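Local coordinates for peptide synthetase, module 7 (Actinoplanes teichomyceticus, PDB 4TX3), which probably acts as a condensation-fold domain of a nonribosomal peptide synthetase, recruiting haem monooxygenases during assembly of a glycopeptide antibiotic, at residues Glu35-His40 / Ser232-Thr237; Ala44-Gly49 / Phe128-Lys133; Asn202-Phe207 / Leu338-Glu343; Gly285-Arg290 / Gly364-Glu369. All coordinates share one frame; numbering follows the deposited sequence.

Contact 1. Residues Glu35-His40 / Ser232-Thr237; sequences ETRGRH and SRRAGT. With SO4 (sulfate ion), chain F.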
loop_
_atom_site.group_PDB
_atom_site.type_symbol
_atom_site.label_atom_id
_atom_site.label_comp_id
_atom_site.label_asym_id
_atom_site.label_seq_id
_atom_site.Cartn_x
_atom_site.Cartn_y
_atom_site.Cartn_z
ATOM N N GLU B 35 25.813 11.781 27.149
ATOM C CA GLU B 35 26.629 10.991 26.228
ATOM C C GLU B 35 25.863 9.744 25.763
ATOM O O GLU B 35 26.468 8.759 25.332
ATOM C CB GLU B 35 27.934 10.565 26.896
ATOM C CG GLU B 35 28.566 11.630 27.778
ATOM C CD GLU B 35 29.065 11.054 29.095
ATOM O OE1 GLU B 35 28.289 11.049 30.079
ATOM O OE2 GLU B 35 30.228 10.597 29.149
ATOM N N THR B 36 24.536 9.788 25.888
ATOM C CA THR B 36 23.635 8.717 25.453
ATOM C C THR B 36 22.840 9.154 24.231
ATOM O O THR B 36 22.193 10.193 24.283
ATOM C CB THR B 36 22.616 8.344 26.563
ATOM O OG1 THR B 36 23.298 7.945 27.759
ATOM C CG2 THR B 36 21.687 7.229 26.110
ATOM N N ARG B 37 22.874 8.392 23.140
ATOM C CA ARG B 37 21.924 8.630 22.037
ATOM C C ARG B 37 20.507 8.438 22.620
ATOM O O ARG B 37 20.307 7.525 23.404
ATOM C CB ARG B 37 22.215 7.680 20.871
ATOM C CG ARG B 37 23.719 7.493 20.606
ATOM C CD ARG B 37 23.983 6.568 19.417
ATOM N NE ARG B 37 23.401 7.096 18.182
ATOM C CZ ARG B 37 23.128 6.379 17.088
ATOM N NH1 ARG B 37 23.376 5.071 17.052
ATOM N NH2 ARG B 37 22.583 6.971 16.030
ATOM N N GLY B 38 19.490 9.203 22.231
ATOM C CA GLY B 38 19.278 9.716 20.904
ATOM C C GLY B 38 18.383 8.658 20.271
ATOM O O GLY B 38 18.750 8.083 19.242
ATOM N N ARG B 39 17.234 8.356 20.893
ATOM C CA ARG B 39 16.336 7.324 20.341
ATOM C C ARG B 39 15.435 7.909 19.268
ATOM O O ARG B 39 14.278 8.288 19.525
ATOM C CB ARG B 39 15.495 6.674 21.423
ATOM C CG ARG B 39 16.218 5.581 22.168
ATOM C CD ARG B 39 15.470 5.236 23.425
ATOM N NE ARG B 39 14.930 6.445 24.050
ATOM C CZ ARG B 39 14.149 6.454 25.133
ATOM N NH1 ARG B 39 13.817 5.308 25.730
ATOM N NH2 ARG B 39 13.696 7.608 25.625
ATOM N N HIS B 40 15.988 7.976 18.058
ATOM C CA HIS B 40 15.389 8.726 16.973
ATOM C C HIS B 40 15.183 7.868 15.735
ATOM O O HIS B 40 15.812 6.831 15.545
ATOM C CB HIS B 40 16.268 9.925 16.609
ATOM C CG HIS B 40 16.635 10.795 17.773
ATOM N ND1 HIS B 40 17.749 11.604 17.772
ATOM C CD2 HIS B 40 16.021 11.006 18.964
ATOM C CE1 HIS B 40 17.815 12.263 18.917
ATOM N NE2 HIS B 40 16.782 11.918 19.657
ATOM N N SER B 232 25.229 3.746 26.315
ATOM C CA SER B 232 25.517 4.705 25.264
ATOM C C SER B 232 24.495 4.560 24.141
ATOM O O SER B 232 24.244 5.499 23.398
ATOM C CB SER B 232 26.920 4.500 24.718
ATOM O OG SER B 232 26.938 3.413 23.816
ATOM N N ARG B 233 23.904 3.371 24.051
ATOM C CA ARG B 233 23.011 2.974 22.961
ATOM C C ARG B 233 23.657 3.045 21.578
ATOM O O ARG B 233 22.945 3.098 20.575
ATOM C CB ARG B 233 21.728 3.815 22.953
ATOM C CG ARG B 233 20.887 3.726 24.208
ATOM C CD ARG B 233 19.572 4.497 24.016
ATOM N NE ARG B 233 18.805 4.610 25.252
ATOM C CZ ARG B 233 18.280 5.738 25.723
ATOM N NH1 ARG B 233 18.409 6.877 25.058
ATOM N NH2 ARG B 233 17.605 5.724 26.861
ATOM N N ARG B 234 24.986 3.028 21.506
ATOM C CA ARG B 234 25.648 2.989 20.199
ATOM C C ARG B 234 25.480 1.616 19.559
ATOM O O ARG B 234 25.352 0.614 20.245
ATOM C CB ARG B 234 27.134 3.343 20.314
ATOM C CG ARG B 234 27.417 4.801 20.656
ATOM C CD ARG B 234 28.924 5.086 20.784
ATOM N NE ARG B 234 29.524 4.311 21.875
ATOM C CZ ARG B 234 30.378 3.291 21.724
ATOM N NH1 ARG B 234 30.817 2.932 20.514
ATOM N NH2 ARG B 234 30.832 2.650 22.803
ATOM N N ALA B 235 25.498 1.567 18.238
ATOM C CA ALA B 235 25.172 0.336 17.539
ATOM C C ALA B 235 26.058 0.109 16.335
ATOM O O ALA B 235 26.371 1.042 15.607
ATOM C CB ALA B 235 23.714 0.352 17.107
ATOM N N GLY B 236 26.451 -1.141 16.128
ATOM C CA GLY B 236 27.143 -1.535 14.918
ATOM C C GLY B 236 26.265 -2.503 14.156
ATOM O O GLY B 236 25.258 -2.971 14.686
ATOM N N THR B 237 26.629 -2.812 12.918
ATOM C CA THR B 237 25.887 -3.808 12.160
ATOM C C THR B 237 26.813 -4.755 11.437
ATOM O O THR B 237 27.978 -4.451 11.245
ATOM C CB THR B 237 24.945 -3.169 11.126
ATOM O OG1 THR B 237 25.695 -2.327 10.244
ATOM C CG2 THR B 237 23.888 -2.339 11.810
HETATM S S SO4 F . 16.211 10.104 24.643
HETATM O O1 SO4 F . 14.934 10.735 24.978
HETATM O O2 SO4 F . 17.184 11.142 24.313
HETATM O O3 SO4 F . 16.706 9.351 25.805
HETATM O O4 SO4 F . 16.014 9.194 23.508
#
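R233 reaches into the loop 35-40 and lays its guanidinium flat on that of R39, centres 4.2 Å apart and planes at 9°. The stack lies at the junction of the two lobes of the condensation-domain fold: the loop leads into strand 40-49 of one sheet, residues 232-237 into strand 235-242 of another. A sulfate, probably from the crystallisation liquor, is likely to help offset the two like charges. R39 grips O4 with its backbone N and its NE, the latter at 3.0 Å, while R233 NH1 meets O3 at 3.1 Å at the edge of its guanidinium. R31 N and H142 NE2 also hold the anion. The R233 plane is sandwiched between R39 CD, over its centre, and T36 CG2, a methyl offset toward the rim of the opposite face and 3.5 Å from NH1.

R233 runs extended from CG to NE, long enough to reach the sulfate; R39 instead bends at chi3 (-39°), bringing NE round to the oxygen its own backbone holds. R233 NH1 also donates to R37 O at 2.6 Å, on a lone pair in the carbonyl plane, and NH2 reaches L29 O. With R233 cut back to an alanine, R37 O would probably lose this donor and one face of R39 its stacking mate. R39 NH2 also donates to A26 O and NH1 pairs with E396, R37 with E112. S232 OG accepts from R234 N at 3.0 Å in an ST turn and also bonds D425. S232 O receives R37 N at 3.2 Å, the donor tilted 32° from the carbonyl plane.

Contact 2. Residues Ala44-Gly49 / Phe128-Lys133; sequences ALRLRG and FALSEK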
loop_
_atom_site.group_PDB
_atom_site.type_symbol
_atom_site.label_atom_id
_atom_site.label_comp_id
_atom_site.label_asym_id
_atom_site.label_seq_id
_atom_site.Cartn_x
_atom_site.Cartn_y
_atom_site.Cartn_z
ATOM N N ALA B 44 16.757 10.925 5.437
ATOM C CA ALA B 44 17.192 12.021 4.587
ATOM C C ALA B 44 16.855 11.748 3.105
ATOM O O ALA B 44 17.111 10.669 2.598
ATOM C CB ALA B 44 18.685 12.258 4.771
ATOM N N LEU B 45 16.277 12.727 2.419
ATOM C CA LEU B 45 16.015 12.611 0.985
ATOM C C LEU B 45 16.895 13.526 0.170
ATOM O O LEU B 45 17.005 14.716 0.480
ATOM C CB LEU B 45 14.570 12.947 0.657
ATOM C CG LEU B 45 13.536 12.115 1.374
ATOM C CD1 LEU B 45 12.184 12.479 0.817
ATOM C CD2 LEU B 45 13.837 10.633 1.201
ATOM N N ARG B 46 17.504 12.981 -0.881
ATOM C CA ARG B 46 18.195 13.807 -1.866
ATOM C C ARG B 46 17.167 14.322 -2.857
ATOM O O ARG B 46 16.288 13.577 -3.296
ATOM C CB ARG B 46 19.296 13.027 -2.582
ATOM C CG ARG B 46 20.103 13.881 -3.557
ATOM C CD ARG B 46 21.338 13.165 -4.053
ATOM N NE ARG B 46 22.341 13.020 -3.008
ATOM C CZ ARG B 46 23.360 13.856 -2.833
ATOM N NH1 ARG B 46 23.512 14.895 -3.645
ATOM N NH2 ARG B 46 24.232 13.647 -1.851
ATOM N N LEU B 47 17.263 15.600 -3.191
ATOM C CA LEU B 47 16.287 16.233 -4.068
ATOM C C LEU B 47 17.011 16.948 -5.219
ATOM O O LEU B 47 17.759 17.909 -4.995
ATOM C CB LEU B 47 15.413 17.212 -3.265
ATOM C CG LEU B 47 14.821 16.755 -1.911
ATOM C CD1 LEU B 47 14.221 17.932 -1.126
ATOM C CD2 LEU B 47 13.782 15.654 -2.083
ATOM N N ARG B 48 16.799 16.468 -6.445
ATOM C CA ARG B 48 17.467 17.023 -7.629
ATOM C C ARG B 48 16.472 17.703 -8.554
ATOM O O ARG B 48 15.543 17.062 -9.061
ATOM C CB ARG B 48 18.212 15.929 -8.389
ATOM C CG ARG B 48 19.167 15.124 -7.526
ATOM C CD ARG B 48 19.653 13.874 -8.245
ATOM N NE ARG B 48 18.622 12.840 -8.354
ATOM C CZ ARG B 48 18.636 11.853 -9.251
ATOM N NH1 ARG B 48 19.630 11.766 -10.136
ATOM N NH2 ARG B 48 17.650 10.954 -9.270
ATOM N N GLY B 49 16.660 18.998 -8.777
ATOM C CA GLY B 49 15.709 19.763 -9.560
ATOM C C GLY B 49 15.431 21.110 -8.924
ATOM O O GLY B 49 16.088 21.493 -7.956
ATOM N N PHE B 128 19.821 21.021 3.495
ATOM C CA PHE B 128 21.199 21.252 3.082
ATOM C C PHE B 128 21.259 21.611 1.594
ATOM O O PHE B 128 20.650 20.931 0.762
ATOM C CB PHE B 128 22.054 20.016 3.388
ATOM C CG PHE B 128 22.113 19.693 4.847
ATOM C CD1 PHE B 128 22.900 20.452 5.706
ATOM C CD2 PHE B 128 21.353 18.662 5.377
ATOM C CE1 PHE B 128 22.943 20.182 7.060
ATOM C CE2 PHE B 128 21.391 18.381 6.730
ATOM C CZ PHE B 128 22.190 19.147 7.576
ATOM N N ALA B 129 21.967 22.690 1.263
ATOM C CA ALA B 129 22.089 23.103 -0.132
ATOM C C ALA B 129 23.452 22.709 -0.702
ATOM O O ALA B 129 24.494 23.167 -0.236
ATOM C CB ALA B 129 21.862 24.590 -0.267
ATOM N N LEU B 130 23.425 21.845 -1.710
ATOM C CA LEU B 130 24.633 21.337 -2.345
ATOM C C LEU B 130 24.973 22.119 -3.608
ATOM O O LEU B 130 26.136 22.422 -3.857
ATOM C CB LEU B 130 24.467 19.863 -2.683
ATOM C CG LEU B 130 24.467 18.894 -1.509
ATOM C CD1 LEU B 130 23.859 17.593 -1.974
ATOM C CD2 LEU B 130 25.888 18.676 -0.986
ATOM N N SER B 131 23.959 22.419 -4.413
ATOM C CA SER B 131 24.096 23.345 -5.537
ATOM C C SER B 131 22.712 23.901 -5.859
ATOM O O SER B 131 21.773 23.644 -5.122
ATOM C CB SER B 131 24.707 22.658 -6.751
ATOM O OG SER B 131 23.792 21.740 -7.308
ATOM N N GLU B 132 22.576 24.644 -6.954
ATOM C CA GLU B 132 21.315 25.329 -7.237
ATOM C C GLU B 132 20.162 24.349 -7.465
ATOM O O GLU B 132 19.015 24.678 -7.179
ATOM C CB GLU B 132 21.453 26.264 -8.446
ATOM C CG GLU B 132 20.226 27.142 -8.697
ATOM C CD GLU B 132 20.419 28.141 -9.839
ATOM O OE1 GLU B 132 21.341 27.929 -10.667
ATOM O OE2 GLU B 132 19.650 29.136 -9.905
ATOM N N LYS B 133 20.456 23.148 -7.949
ATOM C CA LYS B 133 19.391 22.163 -8.176
ATOM C C LYS B 133 19.621 20.848 -7.419
ATOM O O LYS B 133 19.084 19.807 -7.789
ATOM C CB LYS B 133 19.231 21.887 -9.680
ATOM C CG LYS B 133 18.723 23.092 -10.454
ATOM C CD LYS B 133 18.366 22.769 -11.898
ATOM C CE LYS B 133 17.933 24.033 -12.649
ATOM N NZ LYS B 133 17.466 23.743 -14.034
HETATM O O HOH W 1 16.618 24.265 -6.600
#
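G49 and K133 close the end of a sheet by a backbone bond, G49 N to K133 O at 2.7 Å. The motif is a beta hairpin, strands 123-129 and 134-142, with strand 40-49 antiparallel to its second arm; a classic bulge at L130 and S131, facing E134, turns the chain before K133. Since L47 already pairs with H135, the G49 bond continues the pairing to K133, just ahead of strand 134-142.

This is the tight part. K133 O also takes a CA-H...O contact from R48 CA at 3.2 Å, and K133 CA makes a similar one to G49 O. Glycine suits the place because, at its backbone angles, a CB would be jammed against the carbonyl oxygen of R48.

A second close point is made by side chains alone. L130 CD1 comes within 3.2 Å of R46 NH1, the two chains crossing at about a right angle and the methyl meeting the guanidinium obliquely. R46 starts with CG anti to the backbone N (chi1 -176°) and then bends at chi3 (-70°), bringing its guanidinium to the leucine methyl. Arginine fits because three carboxylates surround its end: E388 at NE, E134 at NH1 and E100 at NH2.

The solvent side is looser. E132 and K133 are exposed at the turn, and the lysine lies against G49 only with its root, CB standing 3.6 Å from G49 O, before its extended chain leads away. There a water bridges two carbonyl oxygens, donating to both E132 O and G49 O, the latter at 3.1 Å.

Contact 3. Residues Asn202-Phe207 / Leu338-Glu343; sequences NDQITF and LDVPFE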
loop_
_atom_site.group_PDB
_atom_site.type_symbol
_atom_site.label_atom_id
_atom_site.label_comp_id
_atom_site.label_asym_id
_atom_site.label_seq_id
_atom_site.Cartn_x
_atom_site.Cartn_y
_atom_site.Cartn_z
ATOM N N ASN B 202 -7.739 -7.588 32.578
ATOM C CA ASN B 202 -7.402 -8.497 33.670
ATOM C C ASN B 202 -7.079 -9.893 33.161
ATOM O O ASN B 202 -6.122 -10.524 33.615
ATOM C CB ASN B 202 -8.534 -8.566 34.695
ATOM C CG ASN B 202 -8.437 -7.468 35.727
ATOM O OD1 ASN B 202 -7.347 -7.009 36.057
ATOM N ND2 ASN B 202 -9.575 -7.022 36.224
ATOM N N ASP B 203 -7.874 -10.362 32.206
ATOM C CA ASP B 203 -7.602 -11.624 31.538
ATOM C C ASP B 203 -6.207 -11.641 30.898
ATOM O O ASP B 203 -5.530 -12.675 30.880
ATOM C CB ASP B 203 -8.659 -11.894 30.475
ATOM C CG ASP B 203 -8.471 -13.234 29.803
ATOM O OD1 ASP B 203 -8.334 -14.233 30.535
ATOM O OD2 ASP B 203 -8.434 -13.293 28.553
ATOM N N GLN B 204 -5.771 -10.495 30.384
ATOM C CA GLN B 204 -4.494 -10.443 29.666
ATOM C C GLN B 204 -3.332 -10.250 30.641
ATOM O O GLN B 204 -2.236 -10.769 30.419
ATOM C CB GLN B 204 -4.514 -9.343 28.578
ATOM C CG GLN B 204 -5.407 -9.692 27.390
ATOM C CD GLN B 204 -5.391 -8.667 26.261
ATOM O OE1 GLN B 204 -4.547 -7.775 26.216
ATOM N NE2 GLN B 204 -6.328 -8.807 25.332
ATOM N N ILE B 205 -3.574 -9.540 31.735
ATOM C CA ILE B 205 -2.544 -9.389 32.765
ATOM C C ILE B 205 -2.231 -10.755 33.365
ATOM O O ILE B 205 -1.083 -11.080 33.637
ATOM C CB ILE B 205 -2.982 -8.391 33.864
ATOM C CG1 ILE B 205 -2.746 -6.955 33.394
ATOM C CG2 ILE B 205 -2.249 -8.637 35.169
ATOM C CD1 ILE B 205 -3.466 -5.918 34.228
ATOM N N THR B 206 -3.263 -11.563 33.541
ATOM C CA THR B 206 -3.109 -12.899 34.087
ATOM C C THR B 206 -2.300 -13.777 33.145
ATOM O O THR B 206 -1.403 -14.514 33.580
ATOM C CB THR B 206 -4.485 -13.525 34.359
ATOM O OG1 THR B 206 -5.108 -12.802 35.426
ATOM C CG2 THR B 206 -4.375 -15.002 34.720
ATOM N N PHE B 207 -2.599 -13.680 31.853
ATOM C CA PHE B 207 -1.828 -14.413 30.861
ATOM C C PHE B 207 -0.326 -14.132 30.935
ATOM O O PHE B 207 0.478 -15.060 30.945
ATOM C CB PHE B 207 -2.291 -14.108 29.438
ATOM C CG PHE B 207 -1.395 -14.715 28.405
ATOM C CD1 PHE B 207 -1.532 -16.043 28.066
ATOM C CD2 PHE B 207 -0.373 -13.976 27.824
ATOM C CE1 PHE B 207 -0.681 -16.621 27.156
ATOM C CE2 PHE B 207 0.478 -14.554 26.908
ATOM C CZ PHE B 207 0.325 -15.876 26.570
ATOM N N LEU B 338 -2.663 -9.029 23.160
ATOM C CA LEU B 338 -1.788 -7.917 22.774
ATOM C C LEU B 338 -2.318 -6.527 23.119
ATOM O O LEU B 338 -1.662 -5.533 22.830
ATOM C CB LEU B 338 -1.505 -7.972 21.279
ATOM C CG LEU B 338 -0.724 -9.194 20.812
ATOM C CD1 LEU B 338 -0.325 -9.016 19.354
ATOM C CD2 LEU B 338 0.495 -9.411 21.716
ATOM N N ASP B 339 -3.493 -6.452 23.735
ATOM C CA ASP B 339 -4.054 -5.169 24.162
ATOM C C ASP B 339 -3.275 -4.563 25.339
ATOM O O ASP B 339 -3.186 -3.342 25.456
ATOM C CB ASP B 339 -5.539 -5.333 24.522
ATOM C CG ASP B 339 -6.380 -5.797 23.334
ATOM O OD1 ASP B 339 -6.754 -4.945 22.500
ATOM O OD2 ASP B 339 -6.658 -7.013 23.216
ATOM N N VAL B 340 -2.707 -5.399 26.207
ATOM C CA VAL B 340 -1.767 -4.881 27.191
ATOM C C VAL B 340 -0.555 -4.344 26.476
ATOM O O VAL B 340 0.062 -5.062 25.684
ATOM C CB VAL B 340 -1.229 -5.926 28.188
ATOM C CG1 VAL B 340 -0.766 -5.224 29.437
ATOM C CG2 VAL B 340 -2.236 -6.933 28.525
ATOM N N PRO B 341 -0.194 -3.089 26.755
ATOM C CA PRO B 341 1.075 -2.619 26.201
ATOM C C PRO B 341 2.211 -3.405 26.821
ATOM O O PRO B 341 2.173 -3.721 28.014
ATOM C CB PRO B 341 1.131 -1.139 26.608
ATOM C CG PRO B 341 -0.250 -0.797 27.026
ATOM C CD PRO B 341 -0.874 -2.058 27.547
ATOM N N PHE B 342 3.200 -3.735 26.002
ATOM C CA PHE B 342 4.416 -4.360 26.491
ATOM C C PHE B 342 5.051 -3.609 27.666
ATOM O O PHE B 342 5.592 -4.223 28.581
ATOM C CB PHE B 342 5.430 -4.468 25.360
ATOM C CG PHE B 342 6.813 -4.758 25.833
ATOM C CD1 PHE B 342 7.175 -6.053 26.188
ATOM C CD2 PHE B 342 7.749 -3.736 25.955
ATOM C CE1 PHE B 342 8.441 -6.333 26.643
ATOM C CE2 PHE B 342 9.013 -4.014 26.400
ATOM C CZ PHE B 342 9.365 -5.319 26.748
ATOM N N GLU B 343 4.992 -2.282 27.619
ATOM C CA GLU B 343 5.712 -1.424 28.556
ATOM C C GLU B 343 5.097 -1.493 29.956
ATOM O O GLU B 343 5.671 -1.024 30.939
ATOM C CB GLU B 343 5.725 0.018 28.042
ATOM C CG GLU B 343 6.523 0.226 26.745
ATOM C CD GLU B 343 5.804 -0.253 25.469
ATOM O OE1 GLU B 343 4.599 -0.582 25.529
ATOM O OE2 GLU B 343 6.448 -0.300 24.391
#
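Q204 meets the loop 338-343 with both ends of its amide. NE2 donates to D339 OD2 at 2.8 Å in an almost straight bond (172°); the carboxylate oxygen lies in the amide plane and uses its anti lone pair, pointing away from OD1. OE1 plays the opposite role, accepting from V340 N at 3.0 Å, nearly along the C=O axis. Amide and carboxylate are close to coplanar, and bonds at both ends fix the rotation of the amide and tell its oxygen from its nitrogen. Beside this polar pair V340 CG2 packs tightly on Q204 CB, 3.3 Å away, and lies near I205 N at 4.3 Å.

The glutamine reaches so far because CG lies anti to the carbonyl carbon (chi1 -71°) and the chain stays extended beyond it (chi2 -177°). A leucine in its place would probably leave V340 N without its acceptor and D339 OD2 without its amide donor, setting the carboxylate freer to turn.

In the next shell, D339 OD1 forms a salt bridge with R5, so each carboxylate oxygen has a partner of its own. H337, just before residue 338, touches Q204 and stacks on F207 a turn further along the helix. Regular helix bonds around Q204, T206 N to N202 O (3.0 Å) and F207 N to D203 O, keep its backbone in shape.

The contact is structural packing: a buried helix glutamine ties down the backbone of a loop lacking regular structure, joining helix 200-211 to the link between helices 320-334 and 345-348 within the condensation-domain fold.

Contact 4. Residues Gly285-Arg290 / Gly364-Glu369; sequences GTTLPR and GLQVRE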
loop_
_atom_site.group_PDB
_atom_site.type_symbol
_atom_site.label_atom_id
_atom_site.label_comp_id
_atom_site.label_asym_id
_atom_site.label_seq_id
_atom_site.Cartn_x
_atom_site.Cartn_y
_atom_site.Cartn_z
ATOM N N GLY B 285 12.125 -11.487 21.576
ATOM C CA GLY B 285 11.101 -10.500 21.297
ATOM C C GLY B 285 11.099 -10.056 19.847
ATOM O O GLY B 285 12.075 -10.242 19.110
ATOM N N THR B 286 9.982 -9.468 19.447
ATOM C CA THR B 286 9.812 -8.930 18.113
ATOM C C THR B 286 8.928 -7.685 18.175
ATOM O O THR B 286 8.184 -7.497 19.138
ATOM C CB THR B 286 9.190 -9.971 17.152
ATOM O OG1 THR B 286 9.454 -9.590 15.796
ATOM C CG2 THR B 286 7.687 -10.082 17.367
ATOM N N THR B 287 9.023 -6.834 17.156
ATOM C CA THR B 287 8.195 -5.645 17.096
ATOM C C THR B 287 7.144 -5.784 15.994
ATOM O O THR B 287 7.466 -5.889 14.818
ATOM C CB THR B 287 9.036 -4.390 16.879
ATOM O OG1 THR B 287 9.974 -4.277 17.951
ATOM C CG2 THR B 287 8.161 -3.141 16.872
ATOM N N LEU B 288 5.881 -5.811 16.405
ATOM C CA LEU B 288 4.761 -5.857 15.485
ATOM C C LEU B 288 4.371 -4.447 15.058
ATOM O O LEU B 288 4.464 -3.517 15.866
ATOM C CB LEU B 288 3.558 -6.528 16.138
ATOM C CG LEU B 288 3.744 -7.898 16.761
ATOM C CD1 LEU B 288 2.413 -8.370 17.310
ATOM C CD2 LEU B 288 4.266 -8.838 15.707
ATOM N N PRO B 289 3.899 -4.289 13.804
ATOM C CA PRO B 289 3.333 -3.001 13.394
ATOM C C PRO B 289 1.953 -2.837 14.015
ATOM O O PRO B 289 1.448 -3.803 14.597
ATOM C CB PRO B 289 3.222 -3.136 11.883
ATOM C CG PRO B 289 2.841 -4.582 11.718
ATOM C CD PRO B 289 3.670 -5.321 12.774
ATOM N N ARG B 290 1.364 -1.650 13.878
ATOM C CA ARG B 290 -0.008 -1.407 14.281
ATOM C C ARG B 290 -0.945 -2.498 13.756
ATOM O O ARG B 290 -0.729 -3.060 12.688
ATOM C CB ARG B 290 -0.460 -0.034 13.785
ATOM C CG ARG B 290 -0.401 0.133 12.281
ATOM C CD ARG B 290 -0.533 1.605 11.865
ATOM N NE ARG B 290 0.736 2.324 11.974
ATOM C CZ ARG B 290 0.888 3.629 11.755
ATOM N NH1 ARG B 290 -0.153 4.383 11.409
ATOM N NH2 ARG B 290 2.082 4.184 11.893
ATOM N N GLY B 364 16.220 -9.398 19.844
ATOM C CA GLY B 364 15.057 -9.155 19.012
ATOM C C GLY B 364 15.178 -9.782 17.635
ATOM O O GLY B 364 16.288 -9.920 17.099
ATOM N N LEU B 365 14.040 -10.163 17.056
ATOM C CA LEU B 365 14.031 -10.723 15.710
ATOM C C LEU B 365 12.926 -10.135 14.840
ATOM O O LEU B 365 11.762 -10.102 15.215
ATOM C CB LEU B 365 13.893 -12.241 15.757
ATOM C CG LEU B 365 13.724 -12.951 14.411
ATOM C CD1 LEU B 365 14.886 -12.666 13.497
ATOM C CD2 LEU B 365 13.593 -14.432 14.633
ATOM N N GLN B 366 13.324 -9.673 13.664
ATOM C CA GLN B 366 12.414 -9.104 12.682
ATOM C C GLN B 366 12.593 -9.849 11.354
ATOM O O GLN B 366 13.684 -9.885 10.808
ATOM C CB GLN B 366 12.709 -7.610 12.513
ATOM C CG GLN B 366 11.502 -6.713 12.482
ATOM C CD GLN B 366 10.777 -6.639 13.813
ATOM O OE1 GLN B 366 11.371 -6.771 14.899
ATOM N NE2 GLN B 366 9.475 -6.436 13.735
ATOM N N VAL B 367 11.538 -10.476 10.861
ATOM C CA VAL B 367 11.581 -11.147 9.578
ATOM C C VAL B 367 10.465 -10.598 8.728
ATOM O O VAL B 367 9.321 -10.996 8.888
ATOM C CB VAL B 367 11.423 -12.675 9.702
ATOM C CG1 VAL B 367 11.304 -13.311 8.317
ATOM C CG2 VAL B 367 12.591 -13.282 10.462
ATOM N N ARG B 368 10.787 -9.669 7.834
ATOM C CA ARG B 368 9.754 -9.008 7.036
ATOM C C ARG B 368 9.816 -9.420 5.564
ATOM O O ARG B 368 10.829 -9.947 5.084
ATOM C CB ARG B 368 9.887 -7.487 7.147
ATOM C CG ARG B 368 11.048 -6.941 6.335
ATOM C CD ARG B 368 11.105 -5.426 6.318
ATOM N NE ARG B 368 11.980 -4.952 5.250
ATOM C CZ ARG B 368 11.559 -4.640 4.025
ATOM N NH1 ARG B 368 10.269 -4.747 3.720
ATOM N NH2 ARG B 368 12.425 -4.218 3.104
ATOM N N GLU B 369 8.725 -9.166 4.849
ATOM C CA GLU B 369 8.686 -9.372 3.399
ATOM C C GLU B 369 9.330 -8.214 2.637
ATOM O O GLU B 369 9.509 -7.130 3.194
ATOM C CB GLU B 369 7.245 -9.556 2.928
ATOM C CG GLU B 369 7.095 -10.671 1.929
ATOM C CD GLU B 369 7.101 -12.013 2.600
ATOM O OE1 GLU B 369 6.935 -12.035 3.836
ATOM O OE2 GLU B 369 7.270 -13.041 1.906
#
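The side-chain amide of Q366 lies edge-on to the backbone of T287, with both T287 N and T287 O close to its plane. OE1 accepts T287 N at 3.3 Å on a lone pair, in the carbonyl plane, the C=O...N angle being 105°. NE2 turns to T287 O, but the modelled 2.3 Å is too short to trust in detail. Off the plane, to one side, stands the hydroxyl of T286, its OG1 3.5 Å from Q366 OE1. Glutamine suits the place because its amide offers an acceptor and a donor, as the peptide edge of a neighbouring strand would. It gets there by a sharp bend at chi2 (68°).

T286 adds a side-chain bond to the backbone: OG1, anti to its own N, donates to L365 O, although that separation too is doubtfully short. This rotamer puts CG2 in the crowded position between N and the carbonyl carbon.

Only at G285 and G364 do the backbones bridge. L365 N donates to G285 O at 2.8 Å, and G364 CA adds a CA-H...O contact to the same oxygen at 3.2 Å. Beyond this single bridge the strands diverge, their directions 46° apart, and Q366 reaches across between them.

Strand 281-288 pairs on its other side with strand 306-313, through L288 and R306, while strand 363-369 is the outermost strand of a four-strand sheet as counted without this bridge, pairing with strand 399-407. The bridge thus joins two sheets, with L365 and V367 resting on helix 261-278 and P289 and R290 against helix 148-166.

Overall arrangement
Contact 4 lies nearest the chain's centre, about 8 Å from it, with no exposed touching residue; contact 2 is farthest out, at about 29 Å, where a water bridges backbone carbonyls beside exposed side chains. Contacts 1 and 2 involve strand 40-49 from its two ends, anion-bound arginines at one and a glycine bonded to the turn of a hairpin at the other. Contacts 1 and 4 reach one four-strand sheet by its two outer strands. Contacts 3 and 4 touch through nonpolar packing, L338 CD1 on L288 CD1 at 3.5 Å; in both a glutamine amide binds backbone, from helix in one and strand in the other. Contacts 2 and 3 lie on opposite sides of the centre.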